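Local coordinates for protein restriction endonuclease PacI (Pseudomonas alcaligenes, PDB 3M7K) that recognises an eight-base-pair DNA site and cleaves it, as a rare-cutting HNH restriction endonuclease with a beta-beta-alpha-metal active site, at residues 14-25 with 55-63; 86-96 with 105-116. All blocks are in the same frame, centred on the assembly; numbering follows the deposited sequence.

Contact 1. Residues 14-25 with 55-63; sequences DEFYAGSSKMCK and YGLSAQRHC. With PT (platinum (II) ion), chain G; ZN (zinc ion), chain E; ZN (zinc ion), chain D; nucleotides of chain C.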
loop_
_atom_site.group_PDB
_atom_site.type_symbol
_atom_site.label_atom_id
_atom_site.label_comp_id
_atom_site.label_asym_id
_atom_site.label_seq_id
_atom_site.Cartn_x
_atom_site.Cartn_y
_atom_site.Cartn_z
ATOM N N ASP A 14 18.518 7.345 21.348
ATOM C CA ASP A 14 17.344 6.909 20.545
ATOM C C ASP A 14 16.757 8.024 19.651
ATOM O O ASP A 14 15.850 7.785 18.846
ATOM C CB ASP A 14 16.268 6.227 21.413
ATOM C CG ASP A 14 15.608 7.170 22.417
ATOM O OD1 ASP A 14 16.160 8.246 22.703
ATOM O OD2 ASP A 14 14.521 6.834 22.938
ATOM N N GLU A 15 17.284 9.240 19.785
ATOM C CA GLU A 15 16.878 10.337 18.901
ATOM C C GLU A 15 17.843 10.461 17.702
ATOM O O GLU A 15 17.657 11.306 16.826
ATOM C CB GLU A 15 16.786 11.643 19.697
ATOM C CG GLU A 15 15.751 12.621 19.166
ATOM C CD GLU A 15 14.335 12.075 19.197
ATOM O OE1 GLU A 15 13.542 12.453 18.318
ATOM O OE2 GLU A 15 14.007 11.277 20.100
ATOM N N PHE A 16 18.852 9.587 17.662
ATOM C CA PHE A 16 19.805 9.536 16.552
ATOM C C PHE A 16 19.719 8.244 15.722
ATOM O O PHE A 16 19.191 7.234 16.189
ATOM C CB PHE A 16 21.237 9.732 17.100
ATOM C CG PHE A 16 21.474 11.104 17.690
ATOM C CD1 PHE A 16 21.336 11.326 19.063
ATOM C CD2 PHE A 16 21.805 12.178 16.869
ATOM C CE1 PHE A 16 21.538 12.599 19.611
ATOM C CE2 PHE A 16 22.006 13.453 17.403
ATOM C CZ PHE A 16 21.880 13.664 18.779
ATOM N N TYR A 17 20.254 8.278 14.502
ATOM C CA TYR A 17 20.285 7.102 13.617
ATOM C C TYR A 17 21.433 6.139 13.924
ATOM O O TYR A 17 22.439 6.543 14.479
ATOM C CB TYR A 17 20.412 7.546 12.167
ATOM C CG TYR A 17 19.198 8.268 11.632
ATOM C CD1 TYR A 17 19.244 9.637 11.380
ATOM C CD2 TYR A 17 18.006 7.577 11.355
ATOM C CE1 TYR A 17 18.133 10.313 10.869
ATOM C CE2 TYR A 17 16.882 8.248 10.847
ATOM C CZ TYR A 17 16.964 9.610 10.612
ATOM O OH TYR A 17 15.890 10.288 10.106
ATOM N N ALA A 18 21.288 4.875 13.540
ATOM C CA ALA A 18 22.332 3.875 13.792
ATOM C C ALA A 18 23.438 3.902 12.730
ATOM O O ALA A 18 24.529 3.363 12.941
ATOM C CB ALA A 18 21.717 2.475 13.918
ATOM N N GLY A 19 23.168 4.546 11.599
ATOM C CA GLY A 19 24.159 4.671 10.526
ATOM C C GLY A 19 25.090 5.859 10.701
ATOM O O GLY A 19 25.256 6.375 11.810
ATOM N N SER A 20 25.680 6.310 9.596
ATOM C CA SER A 20 26.675 7.386 9.623
ATOM C C SER A 20 26.123 8.831 9.637
ATOM O O SER A 20 26.905 9.787 9.527
ATOM C CB SER A 20 27.665 7.211 8.462
ATOM O OG SER A 20 26.989 7.242 7.215
ATOM N N SER A 21 24.801 8.994 9.776
ATOM C CA SER A 21 24.183 10.331 9.862
ATOM C C SER A 21 24.534 11.045 11.175
ATOM O O SER A 21 24.564 10.422 12.248
ATOM C CB SER A 21 22.650 10.261 9.710
ATOM O OG SER A 21 22.252 10.128 8.350
ATOM N N LYS A 22 24.798 12.350 11.069
ATOM C CA LYS A 22 25.112 13.208 12.222
ATOM C C LYS A 22 23.891 14.003 12.716
ATOM O O LYS A 22 23.878 14.478 13.856
ATOM C CB LYS A 22 26.251 14.173 11.875
ATOM C CG LYS A 22 27.592 13.498 11.604
ATOM C CD LYS A 22 28.557 14.460 10.908
ATOM C CE LYS A 22 29.925 13.819 10.683
ATOM N NZ LYS A 22 30.888 14.764 10.043
ATOM N N MET A 23 22.888 14.159 11.846
ATOM C CA MET A 23 21.620 14.827 12.185
ATOM C C MET A 23 20.725 13.947 13.090
ATOM O O MET A 23 20.704 12.721 12.937
ATOM C CB MET A 23 20.860 15.279 10.898
ATOM C CG MET A 23 20.735 14.242 9.735
ATOM S SD MET A 23 19.839 14.789 8.200
ATOM C CE MET A 23 20.909 16.165 7.756
ATOM N N CYS A 24 20.012 14.558 14.037
ATOM C CA CYS A 24 19.027 13.817 14.814
ATOM C C CYS A 24 17.790 13.483 13.937
ATOM O O CYS A 24 17.627 14.032 12.831
ATOM C CB CYS A 24 18.620 14.582 16.071
ATOM S SG CYS A 24 17.468 15.949 15.816
ATOM N N LYS A 25 16.931 12.597 14.435
ATOM C CA LYS A 25 15.747 12.172 13.674
ATOM C C LYS A 25 14.824 13.372 13.391
ATOM O O LYS A 25 14.253 13.474 12.319
ATOM C CB LYS A 25 14.980 11.052 14.403
ATOM C CG LYS A 25 15.729 9.695 14.498
ATOM C CD LYS A 25 15.036 8.753 15.492
ATOM C CE LYS A 25 15.574 7.325 15.426
ATOM N NZ LYS A 25 14.839 6.447 16.393
ATOM N N TYR A 55 6.953 16.837 17.029
ATOM C CA TYR A 55 7.541 15.522 16.747
ATOM C C TYR A 55 7.920 14.798 18.042
ATOM O O TYR A 55 7.984 13.560 18.085
ATOM C CB TYR A 55 8.767 15.659 15.825
ATOM C CG TYR A 55 9.203 14.376 15.105
ATOM C CD1 TYR A 55 10.503 13.890 15.242
ATOM C CD2 TYR A 55 8.327 13.676 14.272
ATOM C CE1 TYR A 55 10.926 12.724 14.576
ATOM C CE2 TYR A 55 8.732 12.500 13.606
ATOM C CZ TYR A 55 10.042 12.041 13.760
ATOM O OH TYR A 55 10.457 10.909 13.126
ATOM N N GLY A 56 8.175 15.579 19.090
ATOM C CA GLY A 56 8.567 15.039 20.376
ATOM C C GLY A 56 9.799 14.152 20.325
ATOM O O GLY A 56 10.753 14.394 19.568
ATOM N N LEU A 57 9.760 13.102 21.130
ATOM C CA LEU A 57 10.908 12.225 21.287
ATOM C C LEU A 57 10.560 10.779 20.995
ATOM O O LEU A 57 9.417 10.343 21.181
ATOM C CB LEU A 57 11.474 12.349 22.694
ATOM C CG LEU A 57 12.031 13.726 23.065
ATOM C CD1 LEU A 57 12.342 13.751 24.528
ATOM C CD2 LEU A 57 13.277 14.098 22.206
ATOM N N SER A 58 11.578 10.037 20.575
ATOM C CA SER A 58 11.431 8.688 20.025
ATOM C C SER A 58 10.569 7.716 20.832
ATOM O O SER A 58 9.770 6.961 20.257
ATOM C CB SER A 58 12.803 8.078 19.821
ATOM O OG SER A 58 12.717 6.931 19.000
ATOM N N ALA A 59 10.736 7.718 22.152
ATOM C CA ALA A 59 10.051 6.750 22.993
ATOM C C ALA A 59 8.572 7.076 23.118
ATOM O O ALA A 59 7.774 6.225 23.502
ATOM C CB ALA A 59 10.717 6.664 24.380
ATOM N N GLN A 60 8.198 8.302 22.782
ATOM C CA GLN A 60 6.787 8.686 22.813
ATOM C C GLN A 60 6.085 8.523 21.469
ATOM O O GLN A 60 4.857 8.545 21.401
ATOM C CB GLN A 60 6.624 10.123 23.333
ATOM C CG GLN A 60 7.290 10.375 24.685
ATOM C CD GLN A 60 7.025 9.257 25.663
ATOM O OE1 GLN A 60 7.951 8.542 26.091
ATOM N NE2 GLN A 60 5.747 9.082 26.021
ATOM N N ARG A 61 6.856 8.343 20.402
ATOM C CA ARG A 61 6.278 8.273 19.048
ATOM C C ARG A 61 5.651 6.911 18.711
ATOM O O ARG A 61 6.310 5.878 18.805
ATOM C CB ARG A 61 7.316 8.667 17.991
ATOM C CG ARG A 61 7.620 10.170 17.969
ATOM C CD ARG A 61 8.354 10.568 16.702
ATOM N NE ARG A 61 9.748 10.098 16.658
ATOM C CZ ARG A 61 10.785 10.741 17.192
ATOM N NH1 ARG A 61 10.608 11.882 17.872
ATOM N NH2 ARG A 61 12.016 10.239 17.060
ATOM N N HIS A 62 4.379 6.934 18.310
ATOM C CA HIS A 62 3.665 5.739 17.855
ATOM C C HIS A 62 2.875 6.156 16.633
ATOM O O HIS A 62 2.399 7.296 16.553
ATOM C CB HIS A 62 2.655 5.244 18.909
ATOM C CG HIS A 62 3.279 4.718 20.162
ATOM N ND1 HIS A 62 3.701 5.539 21.189
ATOM C CD2 HIS A 62 3.534 3.449 20.566
ATOM C CE1 HIS A 62 4.208 4.803 22.160
ATOM N NE2 HIS A 62 4.120 3.531 21.809
ATOM N N CYS A 63 2.719 5.239 15.689
ATOM C CA CYS A 63 1.957 5.514 14.487
ATOM C C CYS A 63 0.502 5.747 14.888
ATOM O O CYS A 63 -0.059 4.973 15.656
ATOM C CB CYS A 63 2.050 4.323 13.534
ATOM S SG CYS A 63 0.908 4.406 12.106
HETATM PT PT PT G . 20.151 13.013 7.305
HETATM ZN ZN ZN E . 18.668 17.895 15.523
HETATM ZN ZN ZN D . 1.399 2.266 11.114
ATOM P P DG C 4 21.650 6.166 8.436
ATOM O OP1 DG C 4 21.255 5.013 9.263
ATOM O OP2 DG C 4 21.961 7.422 9.132
ATOM O "O5'" DG C 4 22.914 5.816 7.525
ATOM C "C5'" DG C 4 22.711 5.184 6.275
ATOM C "C4'" DG C 4 22.990 6.121 5.114
ATOM O "O4'" DG C 4 22.201 7.321 5.180
ATOM C "C3'" DG C 4 24.412 6.652 5.012
ATOM O "O3'" DG C 4 25.101 5.834 4.091
ATOM C "C2'" DG C 4 24.265 8.100 4.520
ATOM C "C1'" DG C 4 22.783 8.146 4.200
ATOM N N9 DG C 4 22.079 9.420 4.244
ATOM C C8 DG C 4 21.620 10.113 5.341
ATOM N N7 DG C 4 20.992 11.215 5.032
ATOM C C5 DG C 4 21.035 11.244 3.648
ATOM C C6 DG C 4 20.525 12.184 2.734
ATOM O O6 DG C 4 19.892 13.209 2.982
ATOM N N1 DG C 4 20.783 11.834 1.407
ATOM C C2 DG C 4 21.457 10.700 1.010
ATOM N N2 DG C 4 21.617 10.510 -0.308
ATOM N N3 DG C 4 21.945 9.807 1.858
ATOM C C4 DG C 4 21.697 10.146 3.149
HETATM O O HOH W 1 13.041 8.974 23.736
#

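Contact 2. Residues 86-96 with 105-116; sequences IQCLGVDRSDS and ARLACFICNRIK. With MG (magnesium ion), chain F; ZN (zinc ion), chain D; nucleotides of chain B; nucleotides of chain H.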
loop_
_atom_site.group_PDB
_atom_site.type_symbol
_atom_site.label_atom_id
_atom_site.label_comp_id
_atom_site.label_asym_id
_atom_site.label_seq_id
_atom_site.Cartn_x
_atom_site.Cartn_y
_atom_site.Cartn_z
ATOM N N ILE A 86 14.798 2.101 7.798
ATOM C CA ILE A 86 13.962 3.184 8.366
ATOM C C ILE A 86 13.916 3.053 9.887
ATOM O O ILE A 86 13.650 1.965 10.407
ATOM C CB ILE A 86 12.538 3.138 7.783
ATOM C CG1 ILE A 86 12.612 3.261 6.252
ATOM C CG2 ILE A 86 11.618 4.204 8.445
ATOM C CD1 ILE A 86 11.306 3.069 5.521
ATOM N N GLN A 87 14.175 4.154 10.590
ATOM C CA GLN A 87 14.399 4.122 12.032
ATOM C C GLN A 87 13.553 5.151 12.763
ATOM O O GLN A 87 13.646 5.300 13.987
ATOM C CB GLN A 87 15.876 4.348 12.326
ATOM C CG GLN A 87 16.781 3.282 11.727
ATOM C CD GLN A 87 18.219 3.761 11.584
ATOM O OE1 GLN A 87 18.860 4.120 12.572
ATOM N NE2 GLN A 87 18.728 3.774 10.343
ATOM N N CYS A 88 12.726 5.862 12.007
ATOM C CA CYS A 88 11.806 6.801 12.604
ATOM C C CYS A 88 10.445 6.816 11.904
ATOM O O CYS A 88 10.292 6.310 10.772
ATOM C CB CYS A 88 12.412 8.207 12.634
ATOM S SG CYS A 88 12.566 8.950 11.023
ATOM N N LEU A 89 9.470 7.371 12.605
ATOM C CA LEU A 89 8.112 7.499 12.084
ATOM C C LEU A 89 7.963 8.798 11.335
ATOM O O LEU A 89 8.608 9.793 11.674
ATOM C CB LEU A 89 7.096 7.426 13.217
ATOM C CG LEU A 89 7.179 6.143 14.047
ATOM C CD1 LEU A 89 6.073 6.146 15.048
ATOM C CD2 LEU A 89 7.099 4.873 13.185
ATOM N N GLY A 90 7.110 8.786 10.311
ATOM C CA GLY A 90 6.955 9.957 9.457
ATOM C C GLY A 90 5.648 10.674 9.676
ATOM O O GLY A 90 4.953 10.454 10.678
ATOM N N VAL A 91 5.300 11.525 8.729
ATOM C CA VAL A 91 4.157 12.424 8.889
ATOM C C VAL A 91 3.124 12.227 7.773
ATOM O O VAL A 91 3.461 12.344 6.596
ATOM C CB VAL A 91 4.624 13.907 8.891
ATOM C CG1 VAL A 91 3.441 14.837 9.120
ATOM C CG2 VAL A 91 5.702 14.149 9.957
ATOM N N ASP A 92 1.885 11.909 8.151
ATOM C CA ASP A 92 0.770 11.791 7.215
ATOM C C ASP A 92 0.018 13.126 7.151
ATOM O O ASP A 92 -0.347 13.691 8.185
ATOM C CB ASP A 92 -0.221 10.725 7.681
ATOM C CG ASP A 92 -1.495 10.712 6.864
ATOM O OD1 ASP A 92 -1.374 10.728 5.623
ATOM O OD2 ASP A 92 -2.619 10.674 7.452
ATOM N N ARG A 93 -0.199 13.613 5.941
ATOM C CA ARG A 93 -1.148 14.701 5.695
ATOM C C ARG A 93 -2.528 14.042 5.680
ATOM O O ARG A 93 -2.920 13.424 4.674
ATOM C CB ARG A 93 -0.811 15.382 4.372
ATOM C CG ARG A 93 0.627 15.942 4.320
ATOM C CD ARG A 93 1.036 16.399 2.904
ATOM N NE ARG A 93 1.186 15.287 1.944
ATOM C CZ ARG A 93 0.260 14.940 1.044
ATOM N NH1 ARG A 93 -0.876 15.621 0.955
ATOM N NH2 ARG A 93 0.473 13.922 0.215
ATOM N N SER A 94 -3.210 14.105 6.825
ATOM C CA SER A 94 -4.516 13.468 7.051
ATOM C C SER A 94 -5.422 13.559 5.838
ATOM O O SER A 94 -5.857 12.555 5.279
ATOM C CB SER A 94 -5.264 14.173 8.203
ATOM O OG SER A 94 -5.097 13.436 9.390
ATOM N N ASP A 95 -5.712 14.792 5.466
ATOM C CA ASP A 95 -6.440 15.087 4.259
ATOM C C ASP A 95 -5.363 15.197 3.197
ATOM O O ASP A 95 -4.539 16.122 3.221
ATOM C CB ASP A 95 -7.233 16.398 4.424
ATOM C CG ASP A 95 -8.039 16.748 3.193
ATOM O OD1 ASP A 95 -7.870 16.070 2.163
ATOM O OD2 ASP A 95 -8.829 17.716 3.240
ATOM N N SER A 96 -5.335 14.216 2.293
ATOM C CA SER A 96 -4.237 14.117 1.344
ATOM C C SER A 96 -4.271 15.226 0.308
ATOM O O SER A 96 -3.286 15.430 -0.409
ATOM C CB SER A 96 -4.198 12.742 0.655
ATOM O OG SER A 96 -2.855 12.250 0.655
ATOM N N ALA A 105 -1.542 17.303 10.239
ATOM C CA ALA A 105 -0.481 16.316 10.441
ATOM C C ALA A 105 -0.907 15.242 11.419
ATOM O O ALA A 105 -1.537 15.519 12.451
ATOM C CB ALA A 105 0.778 16.976 10.925
ATOM N N ARG A 106 -0.511 14.021 11.088
ATOM C CA ARG A 106 -0.715 12.863 11.912
ATOM C C ARG A 106 0.594 12.087 11.832
ATOM O O ARG A 106 1.167 11.962 10.742
ATOM C CB ARG A 106 -1.837 12.072 11.247
ATOM C CG ARG A 106 -2.398 11.011 12.068
ATOM C CD ARG A 106 -3.899 10.951 11.869
ATOM N NE ARG A 106 -4.325 9.796 12.604
ATOM C CZ ARG A 106 -5.561 9.337 12.678
ATOM N NH1 ARG A 106 -6.557 9.954 12.055
ATOM N NH2 ARG A 106 -5.774 8.240 13.384
ATOM N N LEU A 107 1.087 11.558 12.949
ATOM C CA LEU A 107 2.276 10.705 12.888
ATOM C C LEU A 107 1.867 9.385 12.273
ATOM O O LEU A 107 0.810 8.838 12.616
ATOM C CB LEU A 107 2.835 10.465 14.283
ATOM C CG LEU A 107 4.305 10.208 14.552
ATOM C CD1 LEU A 107 5.246 11.314 14.025
ATOM C CD2 LEU A 107 4.449 10.028 16.067
ATOM N N ALA A 108 2.678 8.885 11.350
ATOM C CA ALA A 108 2.396 7.606 10.703
ATOM C C ALA A 108 3.680 6.844 10.347
ATOM O O ALA A 108 4.652 7.440 9.875
ATOM C CB ALA A 108 1.534 7.814 9.438
ATOM N N CYS A 109 3.668 5.527 10.538
ATOM C CA CYS A 109 4.787 4.709 10.099
ATOM C C CYS A 109 4.723 4.629 8.579
ATOM O O CYS A 109 3.657 4.870 7.967
ATOM C CB CYS A 109 4.741 3.291 10.727
ATOM S SG CYS A 109 3.470 2.121 10.047
ATOM N N PHE A 110 5.846 4.335 7.952
ATOM C CA PHE A 110 5.906 4.344 6.482
ATOM C C PHE A 110 5.011 3.279 5.844
ATOM O O PHE A 110 4.551 3.443 4.694
ATOM C CB PHE A 110 7.355 4.177 6.019
ATOM C CG PHE A 110 7.613 4.621 4.589
ATOM C CD1 PHE A 110 6.966 5.736 4.050
ATOM C CD2 PHE A 110 8.540 3.931 3.795
ATOM C CE1 PHE A 110 7.200 6.144 2.746
ATOM C CE2 PHE A 110 8.828 4.356 2.482
ATOM C CZ PHE A 110 8.156 5.469 1.952
ATOM N N ILE A 111 4.750 2.192 6.576
ATOM C CA ILE A 111 3.818 1.172 6.071
ATOM C C ILE A 111 2.398 1.752 5.959
ATOM O O ILE A 111 1.771 1.655 4.903
ATOM C CB ILE A 111 3.872 -0.156 6.891
ATOM C CG1 ILE A 111 5.169 -0.911 6.564
ATOM C CG2 ILE A 111 2.637 -1.031 6.600
ATOM C CD1 ILE A 111 5.438 -2.212 7.387
ATOM N N CYS A 112 1.889 2.358 7.036
ATOM C CA CYS A 112 0.531 2.899 6.994
ATOM C C CYS A 112 0.453 4.100 6.058
ATOM O O CYS A 112 -0.549 4.305 5.372
ATOM C CB CYS A 112 0.069 3.322 8.395
ATOM S SG CYS A 112 -0.240 1.913 9.473
ATOM N N ASN A 113 1.503 4.911 6.042
ATOM C CA ASN A 113 1.503 6.088 5.171
ATOM C C ASN A 113 1.320 5.662 3.710
ATOM O O ASN A 113 0.528 6.274 2.964
ATOM C CB ASN A 113 2.797 6.938 5.350
ATOM C CG ASN A 113 2.507 8.446 5.336
ATOM O OD1 ASN A 113 1.385 8.878 5.011
ATOM N ND2 ASN A 113 3.494 9.241 5.700
ATOM N N ARG A 114 2.076 4.641 3.286
ATOM C CA ARG A 114 1.993 4.164 1.889
ATOM C C ARG A 114 0.662 3.483 1.616
ATOM O O ARG A 114 0.089 3.635 0.528
ATOM C CB ARG A 114 3.118 3.196 1.571
ATOM C CG ARG A 114 4.404 3.952 1.235
ATOM C CD ARG A 114 5.266 3.039 0.474
ATOM N NE ARG A 114 6.398 3.650 -0.183
ATOM C CZ ARG A 114 7.599 3.064 -0.219
ATOM N NH1 ARG A 114 7.790 1.929 0.447
ATOM N NH2 ARG A 114 8.616 3.608 -0.891
ATOM N N ILE A 115 0.180 2.713 2.586
ATOM C CA ILE A 115 -1.144 2.066 2.430
ATOM C C ILE A 115 -2.268 3.067 2.206
ATOM O O ILE A 115 -3.048 2.953 1.232
ATOM C CB ILE A 115 -1.431 1.104 3.613
ATOM C CG1 ILE A 115 -0.461 -0.082 3.493
ATOM C CG2 ILE A 115 -2.908 0.634 3.607
ATOM C CD1 ILE A 115 -0.458 -1.037 4.705
ATOM N N LYS A 116 -2.341 4.054 3.095
ATOM C CA LYS A 116 -3.348 5.096 3.011
ATOM C C LYS A 116 -3.213 5.800 1.655
ATOM O O LYS A 116 -4.231 6.052 0.986
ATOM C CB LYS A 116 -3.177 6.099 4.166
ATOM C CG LYS A 116 -4.205 7.242 4.186
ATOM C CD LYS A 116 -4.025 8.133 5.456
ATOM C CE LYS A 116 -4.795 9.469 5.338
ATOM N NZ LYS A 116 -4.061 10.499 4.510
HETATM MG MG MG F . 0.157 10.469 3.827
HETATM ZN ZN ZN D . 1.399 2.266 11.114
ATOM P P DA B 8 10.571 1.927 -5.795
ATOM O OP1 DA B 8 11.484 1.006 -6.506
ATOM O OP2 DA B 8 9.245 2.284 -6.367
ATOM O "O5'" DA B 8 10.314 1.352 -4.318
ATOM C "C5'" DA B 8 11.394 1.082 -3.423
ATOM C "C4'" DA B 8 11.103 -0.217 -2.711
ATOM O "O4'" DA B 8 9.891 -0.046 -1.921
ATOM C "C3'" DA B 8 10.849 -1.405 -3.628
ATOM O "O3'" DA B 8 11.487 -2.523 -3.008
ATOM C "C2'" DA B 8 9.315 -1.527 -3.623
ATOM C "C1'" DA B 8 8.963 -1.071 -2.218
ATOM N N9 DA B 8 7.634 -0.452 -2.110
ATOM C C8 DA B 8 7.251 0.700 -2.754
ATOM N N7 DA B 8 6.013 1.063 -2.488
ATOM C C5 DA B 8 5.556 0.088 -1.606
ATOM C C6 DA B 8 4.301 -0.053 -0.987
ATOM N N6 DA B 8 3.285 0.834 -1.184
ATOM N N1 DA B 8 4.138 -1.134 -0.183
ATOM C C2 DA B 8 5.176 -1.993 0.008
ATOM N N3 DA B 8 6.405 -1.940 -0.544
ATOM C C4 DA B 8 6.531 -0.861 -1.357
ATOM P P DT H 10 0.005 11.751 -2.503
ATOM O OP1 DT H 10 -1.140 12.289 -1.734
ATOM O OP2 DT H 10 0.945 12.624 -3.251
ATOM O "O5'" DT H 10 0.906 10.880 -1.507
ATOM C "C5'" DT H 10 0.266 10.050 -0.561
ATOM C "C4'" DT H 10 1.259 9.132 0.134
ATOM O "O4'" DT H 10 1.911 8.331 -0.875
ATOM C "C3'" DT H 10 2.426 9.783 0.862
ATOM O "O3'" DT H 10 2.006 10.335 2.109
ATOM C "C2'" DT H 10 3.363 8.583 1.003
ATOM C "C1'" DT H 10 3.134 7.859 -0.337
ATOM N N1 DT H 10 4.199 8.167 -1.387
ATOM C C2 DT H 10 5.203 7.232 -1.598
ATOM O O2 DT H 10 5.256 6.183 -0.979
ATOM N N3 DT H 10 6.141 7.563 -2.543
ATOM C C4 DT H 10 6.165 8.737 -3.276
ATOM O O4 DT H 10 7.052 8.958 -4.120
ATOM C C5 DT H 10 5.092 9.677 -3.004
ATOM C C7 DT H 10 5.008 11.000 -3.749
ATOM C C6 DT H 10 4.174 9.352 -2.081
HETATM O O HOH W 2 -1.223 12.089 2.923
HETATM O O HOH W 3 -1.011 8.651 2.858
#

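Contact 1. Residues 14-25 with 55-63
Between the two four-cysteine zinc sites of PacI, a buried salt bridge joins Glu15, in a 3-10 turn ahead of the loop that leads to Cys24 of one site, to Arg61, two residues before Cys63 of the other. Arg61 presents NH1 and NH2 end-on to the single oxygen OE1 of Glu15, each nitrogen 3.0 Å from it. OE1 lies in the guanidinium plane, yet the carboxylate is turned 83° against it: NH1 meets the syn lone pair of OE1, whereas NH2 comes from above the carboxylate. The other oxygen, OE2, takes the backbone N-H of Ser58 at 2.8 Å through its own syn lone pair, so three N-H groups fix the rotation of the carboxylate. A bend at chi2 (61°) turns the Glu15 chain back to reach both partners, and CD2 of Leu57 packs 3.6 Å from OE2. The Arg61 guanidinium is fixed on both faces and at its edge. CE1 of Tyr55 covers one face, Ser58 N lies over the rim of the other, and NH1 donates to Tyr55 O at 3.1 Å. Slanting across Arg61, the extended chain of Lys25 brings CD to 3.7 Å from Arg61 NH2 and carries NZ on to Asp14 O, 3.0 Å away. Glu70, in helix 70-74, accepts from Ser58 OG and also pairs with Lys25 and Arg61, and its charge is likely to offset theirs. The contact lies where the start of helix 25-40 meets the end of helix 48-55, with Leu11 of strand 10-11 against Leu57 and Leu107 of strand 105-108 against Tyr55 and Arg61.

Contact 2. Residues 86-96 with 105-116
Asp92 and Asn113 bring the hairpin and helix of the beta-beta-alpha-metal motif, the HNH nuclease core, together on one magnesium ion. Strands 90-93 and 105-108 pair antiparallel, Asp92 N donating to Arg106 O at 2.7 Å. From CB, packed on Ala108 CB, the Asp92 side chain runs anti to the backbone N (chi1 171°) to a carboxylate whose OD1 binds magnesium at 2.4 Å and whose OD2 accepts from Tyr65. Lys116, its chain crossing Asp92 at about a right angle, sets NZ 2.9 Å from OD1 on the syn lone pair; Ser94 O is a further acceptor. Asn113 OD1 also binds the metal, while ND2 donates weakly to Val91 O and probably steadies the amide. The cleaved DNA completes the site with O3' of DT10 of chain H, alongside two waters. Next along the helix, Arg114 has its guanidinium sandwiched between Phe110 CE2, one turn back, and N7 of DA8 of chain B; an alanine here would probably leave O2 of DT10 without the NE donor and the adenine of DA8 without the guanidinium stacked on it. NE of Arg114 lies 2.9 Å from O2 of DT10, which is in the guanidinium plane, with 152° at the hydrogen.

Contact 2 is the more deeply buried and builds the catalytic core from paired strands and a helix; contact 1, partly buried and farther out, joins loops at helix ends. Both hold a salt bridge, but in contact 1 it is the main link between segments without strand pairing, while in contact 2 it sits beside regular strand bonds and a carboxylate bound to magnesium. DNA reaches both: in contact 1 at phosphates away from the interface, in contact 2 at the metal itself. The zinc ion of chain D takes Cys63 from the first, Cys109 and Cys112 from the second. They also touch directly, Tyr55 OH lying 2.6 Å from Leu89 O, a probable hydrogen bond.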